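Local atomic coordinates of exonuclease (Laribacter hongkongensis, PDB entry 3SYY), a protein that digests double-stranded DNA as an alkaline exonuclease of strict 5'-to-3' polarity, with magnesium ions bound in a PDDEXK-type nuclease domain. Residues A[12-18]-A[96-100]; A[21-25]-A[35-39]. One frame throughout, in Å; residues are numbered along the deposited sequence.

Interaction 1 of 2, residues A[12-18]-A[96-100]; sequences RLGKVTA and GFGAS
Val-16 bonds to segment 96-100 on either side of Phe-97 through both of its backbone polar groups, as a residue of a parallel pair does when its partner, here Phe-97, turns its own N and O the other way. Its N donates to Gly-96 O at 3.0 Å, and its O accepts from Gly-98 N at 3.1 Å. Beyond these, Ala-18 N makes a weak bond to Gly-98 O, bent to 129° at the hydrogen. The same oxygen of Val-16 also lies at the edge of the Phe-97 ring, 3.4 Å from CD2. CG1 of Val-16, set anti to the backbone N (chi1 173°), lies above the ring plane, out past the same edge, 3.8 Å from CD2. Farther along, the methyls of Ala-18 and Ala-99 meet with their CB atoms 3.7 Å apart.

At the end of the pair Arg-12 runs out as an extended chain, and its NH1 donates a hydrogen bond to Ser-100 OG at 2.9 Å, with OG in the guanidinium plane. Ser-100 belongs to a magnesium site together with Glu-112; its side chain lies about 5 Å from a magnesium ion, and the arginine's grip on it probably helps to position the residue. Arg-12 is held in turn by Trp-8, whose backbone O accepts from NH2 and whose ring makes a cation-pi contact. A type II turn from Arg-12 to Lys-15 brings the chain round into strand 16-17, while the lysine ammonium forms a salt bridge with Asp-90.

Strand 97-99 lies centrally in this small mixed sheet, between 16-17 and antiparallel 89-90. Val-16 and Phe-97 share a face packed on helix 174-205, and Phe-97, Ala-18 and Ala-99 also reach helix 132-145.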
loop_
_atom_site.group_PDB
_atom_site.type_symbol
_atom_site.label_atom_id
_atom_site.label_comp_id
_atom_site.label_asym_id
_atom_site.label_seq_id
_atom_site.Cartn_x
_atom_site.Cartn_y
_atom_site.Cartn_z
ATOM N N ARG A 12 5.648 -23.747 -13.260
ATOM C CA ARG A 12 4.414 -23.096 -12.822
ATOM C C ARG A 12 3.819 -22.122 -13.862
ATOM O O ARG A 12 2.635 -21.768 -13.774
ATOM C CB ARG A 12 4.687 -22.371 -11.497
ATOM C CG ARG A 12 4.988 -23.370 -10.406
ATOM C CD ARG A 12 5.424 -22.781 -9.049
ATOM N NE ARG A 12 5.560 -23.884 -8.064
ATOM C CZ ARG A 12 6.502 -24.842 -8.118
ATOM N NH1 ARG A 12 6.542 -25.795 -7.190
ATOM N NH2 ARG A 12 7.413 -24.860 -9.090
ATOM N N LEU A 13 4.640 -21.703 -14.822
ATOM C CA LEU A 13 4.235 -20.689 -15.831
ATOM C C LEU A 13 2.927 -21.013 -16.563
ATOM O O LEU A 13 2.765 -22.095 -17.108
ATOM C CB LEU A 13 5.367 -20.417 -16.849
ATOM C CG LEU A 13 5.091 -19.246 -17.829
ATOM C CD1 LEU A 13 5.302 -17.940 -17.145
ATOM C CD2 LEU A 13 6.025 -19.355 -19.062
ATOM N N GLY A 14 1.965 -20.098 -16.525
ATOM C CA GLY A 14 0.711 -20.309 -17.215
ATOM C C GLY A 14 -0.257 -21.300 -16.588
ATOM O O GLY A 14 -1.333 -21.502 -17.118
ATOM N N LYS A 15 0.095 -21.901 -15.447
ATOM C CA LYS A 15 -0.772 -22.939 -14.841
ATOM C C LYS A 15 -1.582 -22.396 -13.686
ATOM O O LYS A 15 -1.141 -21.495 -12.976
ATOM C CB LYS A 15 0.055 -24.131 -14.342
ATOM C CG LYS A 15 0.759 -24.910 -15.439
ATOM C CD LYS A 15 1.549 -26.099 -14.851
ATOM C CE LYS A 15 2.217 -26.869 -15.926
ATOM N NZ LYS A 15 3.184 -27.837 -15.327
ATOM N N VAL A 16 -2.790 -22.927 -13.514
ATOM C CA VAL A 16 -3.532 -22.753 -12.301
ATOM C C VAL A 16 -2.813 -23.587 -11.221
ATOM O O VAL A 16 -2.506 -24.758 -11.451
ATOM C CB VAL A 16 -4.968 -23.209 -12.452
ATOM C CG1 VAL A 16 -5.701 -23.168 -11.105
ATOM C CG2 VAL A 16 -5.691 -22.303 -13.470
ATOM N N THR A 17 -2.510 -22.971 -10.076
ATOM C CA THR A 17 -1.857 -23.734 -9.009
ATOM C C THR A 17 -2.786 -23.866 -7.807
ATOM O O THR A 17 -3.720 -23.080 -7.618
ATOM C CB THR A 17 -0.515 -23.125 -8.580
ATOM O OG1 THR A 17 -0.732 -21.746 -8.211
ATOM C CG2 THR A 17 0.526 -23.213 -9.698
ATOM N N ALA A 18 -2.534 -24.882 -6.986
ATOM C CA ALA A 18 -3.369 -25.133 -5.813
ATOM C C ALA A 18 -3.474 -23.875 -4.902
ATOM O O ALA A 18 -4.519 -23.593 -4.353
ATOM C CB ALA A 18 -2.762 -26.318 -4.990
ATOM N N GLY A 96 -2.613 -28.066 -17.538
ATOM C CA GLY A 96 -2.367 -26.673 -17.104
ATOM C C GLY A 96 -2.763 -26.421 -15.650
ATOM O O GLY A 96 -3.146 -25.301 -15.279
ATOM N N PHE A 97 -2.682 -27.476 -14.827
ATOM C CA PHE A 97 -3.171 -27.429 -13.435
ATOM C C PHE A 97 -2.270 -28.321 -12.595
ATOM O O PHE A 97 -1.988 -29.473 -12.976
ATOM C CB PHE A 97 -4.612 -27.920 -13.413
ATOM C CG PHE A 97 -5.350 -27.877 -12.058
ATOM C CD1 PHE A 97 -6.377 -28.812 -11.823
ATOM C CD2 PHE A 97 -5.105 -26.910 -11.071
ATOM C CE1 PHE A 97 -7.144 -28.817 -10.635
ATOM C CE2 PHE A 97 -5.861 -26.890 -9.874
ATOM C CZ PHE A 97 -6.888 -27.822 -9.638
ATOM N N GLY A 98 -1.830 -27.789 -11.459
ATOM C CA GLY A 98 -0.883 -28.514 -10.648
ATOM C C GLY A 98 -0.842 -28.046 -9.215
ATOM O O GLY A 98 -1.515 -27.069 -8.824
ATOM N N ALA A 99 -0.052 -28.760 -8.410
ATOM C CA ALA A 99 -0.031 -28.470 -6.964
ATOM C C ALA A 99 1.357 -28.727 -6.426
ATOM O O ALA A 99 2.056 -29.630 -6.899
ATOM C CB ALA A 99 -1.061 -29.346 -6.203
ATOM N N SER A 100 1.744 -27.941 -5.417
ATOM C CA SER A 100 3.055 -28.062 -4.881
ATOM C C SER A 100 2.960 -28.262 -3.350
ATOM O O SER A 100 3.142 -27.299 -2.581
ATOM C CB SER A 100 3.838 -26.801 -5.222
ATOM O OG SER A 100 5.194 -27.002 -4.911
#

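Interaction 2 of 2, residues A[21-25]-A[35-39]; sequences VADVM and SRQNY
Val-24 meets Tyr-39 at the edge of the aromatic ring: methyl CG2 lies near the ring plane, 3.7 Å from CD2 and 3.8 Å from CE2, with the two side chains crossing at a slant. The ring is swung into this place with CG anti to the backbone N (chi1 -171°), which carries it out from helix 34-49 and alongside helix 21-25. Its hydroxyl continues past the valine to a probable hydrogen bond with Thr-17 N.

Toward helix 21-25 Arg-36 offers its aliphatic stem. The chain is extended from CG to NE and runs past the oxygen end of the Val-24 carbonyl, whose O is 3.3 Å from CG, while CB lies equally near Asp-23 O. The guanidinium goes on to a salt bridge with Glu-190, so this residue of helix 34-49 touches both helix 21-25 and helix 174-205.

On the other side of the contact, Ser-35 turns its CB toward Asp-23, 3.6 Å from OD1. One water joins the two side chains, donating to Asp-23 OD1 at 3.0 Å and hydrogen-bonding with Ser-35 OG at 3.2 Å. The other carboxylate oxygen, OD2, pairs with Arg-20, which probably keeps the aspartate ionised. No direct hydrogen bond joins the segments.

The axes of 21-25 and 35-39 come within 7.7 Å, their N-to-C directions 119° apart, with the closest backbones at Val-24 and Arg-36. Helix 174-205 packs against both, its Phe-187 touching Val-24 and Arg-36, and helix 132-145 receives Val-21, Ala-22 and Met-25 of the short helix.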
loop_
_atom_site.group_PDB
_atom_site.type_symbol
_atom_site.label_atom_id
_atom_site.label_comp_id
_atom_site.label_asym_id
_atom_site.label_seq_id
_atom_site.Cartn_x
_atom_site.Cartn_y
_atom_site.Cartn_z
ATOM N N VAL A 21 -6.308 -21.629 -6.097
ATOM C CA VAL A 21 -7.636 -22.151 -6.404
ATOM C C VAL A 21 -8.731 -21.332 -5.753
ATOM O O VAL A 21 -9.813 -21.134 -6.338
ATOM C CB VAL A 21 -7.758 -23.665 -6.083
ATOM C CG1 VAL A 21 -9.198 -24.081 -6.075
ATOM C CG2 VAL A 21 -7.036 -24.442 -7.129
ATOM N N ALA A 22 -8.486 -20.828 -4.538
ATOM C CA ALA A 22 -9.510 -20.006 -3.907
ATOM C C ALA A 22 -9.864 -18.746 -4.759
ATOM O O ALA A 22 -11.017 -18.321 -4.800
ATOM C CB ALA A 22 -9.077 -19.578 -2.491
ATOM N N ASP A 23 -8.875 -18.165 -5.424
ATOM C CA ASP A 23 -9.141 -17.025 -6.323
ATOM C C ASP A 23 -10.000 -17.439 -7.527
ATOM O O ASP A 23 -10.869 -16.665 -7.974
ATOM C CB ASP A 23 -7.838 -16.423 -6.766
ATOM C CG ASP A 23 -7.158 -15.667 -5.633
ATOM O OD1 ASP A 23 -7.869 -15.298 -4.686
ATOM O OD2 ASP A 23 -5.941 -15.473 -5.690
ATOM N N VAL A 24 -9.736 -18.631 -8.047
ATOM C CA VAL A 24 -10.567 -19.190 -9.106
ATOM C C VAL A 24 -12.034 -19.279 -8.681
ATOM O O VAL A 24 -12.900 -18.803 -9.401
ATOM C CB VAL A 24 -10.038 -20.525 -9.586
ATOM C CG1 VAL A 24 -10.979 -21.186 -10.620
ATOM C CG2 VAL A 24 -8.653 -20.350 -10.217
ATOM N N MET A 25 -12.307 -19.812 -7.486
ATOM C CA MET A 25 -13.658 -20.221 -7.105
ATOM C C MET A 25 -14.501 -19.209 -6.339
ATOM O O MET A 25 -15.685 -19.437 -6.122
ATOM C CB MET A 25 -13.586 -21.496 -6.264
ATOM C CG MET A 25 -13.027 -22.651 -7.023
ATOM S SD MET A 25 -12.972 -24.037 -5.928
ATOM C CE MET A 25 -14.725 -24.388 -5.694
ATOM N N SER A 35 -11.064 -11.219 -7.857
ATOM C CA SER A 35 -9.895 -12.079 -7.731
ATOM C C SER A 35 -9.849 -13.141 -8.846
ATOM O O SER A 35 -8.781 -13.525 -9.256
ATOM C CB SER A 35 -9.828 -12.754 -6.353
ATOM O OG SER A 35 -10.987 -13.541 -6.210
ATOM N N ARG A 36 -10.992 -13.620 -9.303
ATOM C CA ARG A 36 -10.987 -14.622 -10.401
ATOM C C ARG A 36 -10.509 -13.979 -11.701
ATOM O O ARG A 36 -9.622 -14.478 -12.392
ATOM C CB ARG A 36 -12.367 -15.232 -10.597
ATOM C CG ARG A 36 -12.413 -16.428 -11.621
ATOM C CD ARG A 36 -13.860 -16.759 -11.905
ATOM N NE ARG A 36 -14.021 -18.027 -12.628
ATOM C CZ ARG A 36 -14.040 -18.134 -13.967
ATOM N NH1 ARG A 36 -14.241 -19.315 -14.545
ATOM N NH2 ARG A 36 -13.904 -17.053 -14.728
ATOM N N GLN A 37 -11.100 -12.840 -12.031
ATOM C CA GLN A 37 -10.653 -12.100 -13.218
ATOM C C GLN A 37 -9.224 -11.611 -13.160
ATOM O O GLN A 37 -8.506 -11.646 -14.168
ATOM C CB GLN A 37 -11.669 -10.985 -13.559
ATOM C CG GLN A 37 -13.078 -11.630 -13.873
ATOM C CD GLN A 37 -13.003 -13.002 -14.715
ATOM O OE1 GLN A 37 -12.436 -13.036 -15.856
ATOM N NE2 GLN A 37 -13.585 -14.125 -14.143
ATOM N N ASN A 38 -8.767 -11.154 -11.984
ATOM C CA ASN A 38 -7.358 -10.724 -11.865
ATOM C C ASN A 38 -6.378 -11.878 -12.042
ATOM O O ASN A 38 -5.340 -11.718 -12.659
ATOM C CB ASN A 38 -7.096 -10.024 -10.502
ATOM C CG ASN A 38 -7.837 -8.708 -10.382
ATOM O OD1 ASN A 38 -8.125 -8.065 -11.393
ATOM N ND2 ASN A 38 -8.176 -8.310 -9.153
ATOM N N TYR A 39 -6.709 -13.052 -11.501
ATOM C CA TYR A 39 -5.846 -14.231 -11.713
ATOM C C TYR A 39 -5.868 -14.633 -13.188
ATOM O O TYR A 39 -4.854 -14.953 -13.747
ATOM C CB TYR A 39 -6.359 -15.402 -10.847
ATOM C CG TYR A 39 -5.445 -16.602 -10.794
ATOM C CD1 TYR A 39 -4.066 -16.450 -10.790
ATOM C CD2 TYR A 39 -5.974 -17.895 -10.719
ATOM C CE1 TYR A 39 -3.223 -17.571 -10.718
ATOM C CE2 TYR A 39 -5.143 -18.994 -10.648
ATOM C CZ TYR A 39 -3.807 -18.849 -10.647
ATOM O OH TYR A 39 -2.999 -19.959 -10.582
HETATM O O HOH W 1 -10.443 -14.701 -3.285
#

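Overall arrangement
From the N terminus, helix 7-12 turns into strand 16-17, the first partner of interaction 1, and the chain goes straight on into helix 21-25, the first partner of interaction 2. Interaction 2 closes a short loop by joining that helix to 34-49. Interaction 1 closes a much longer one, when strand 97-99 returns beside 16-17, and the whole of interaction 2 falls within it. The two also touch: Tyr-39 of interaction 2 reaches the backbone of strand 16-17 through its hydroxyl, and Val-21 CG2 packs on Phe-97 CE2. Together they join the small sheet beside the magnesium site to the two early helices, with helix 174-205 contacting both.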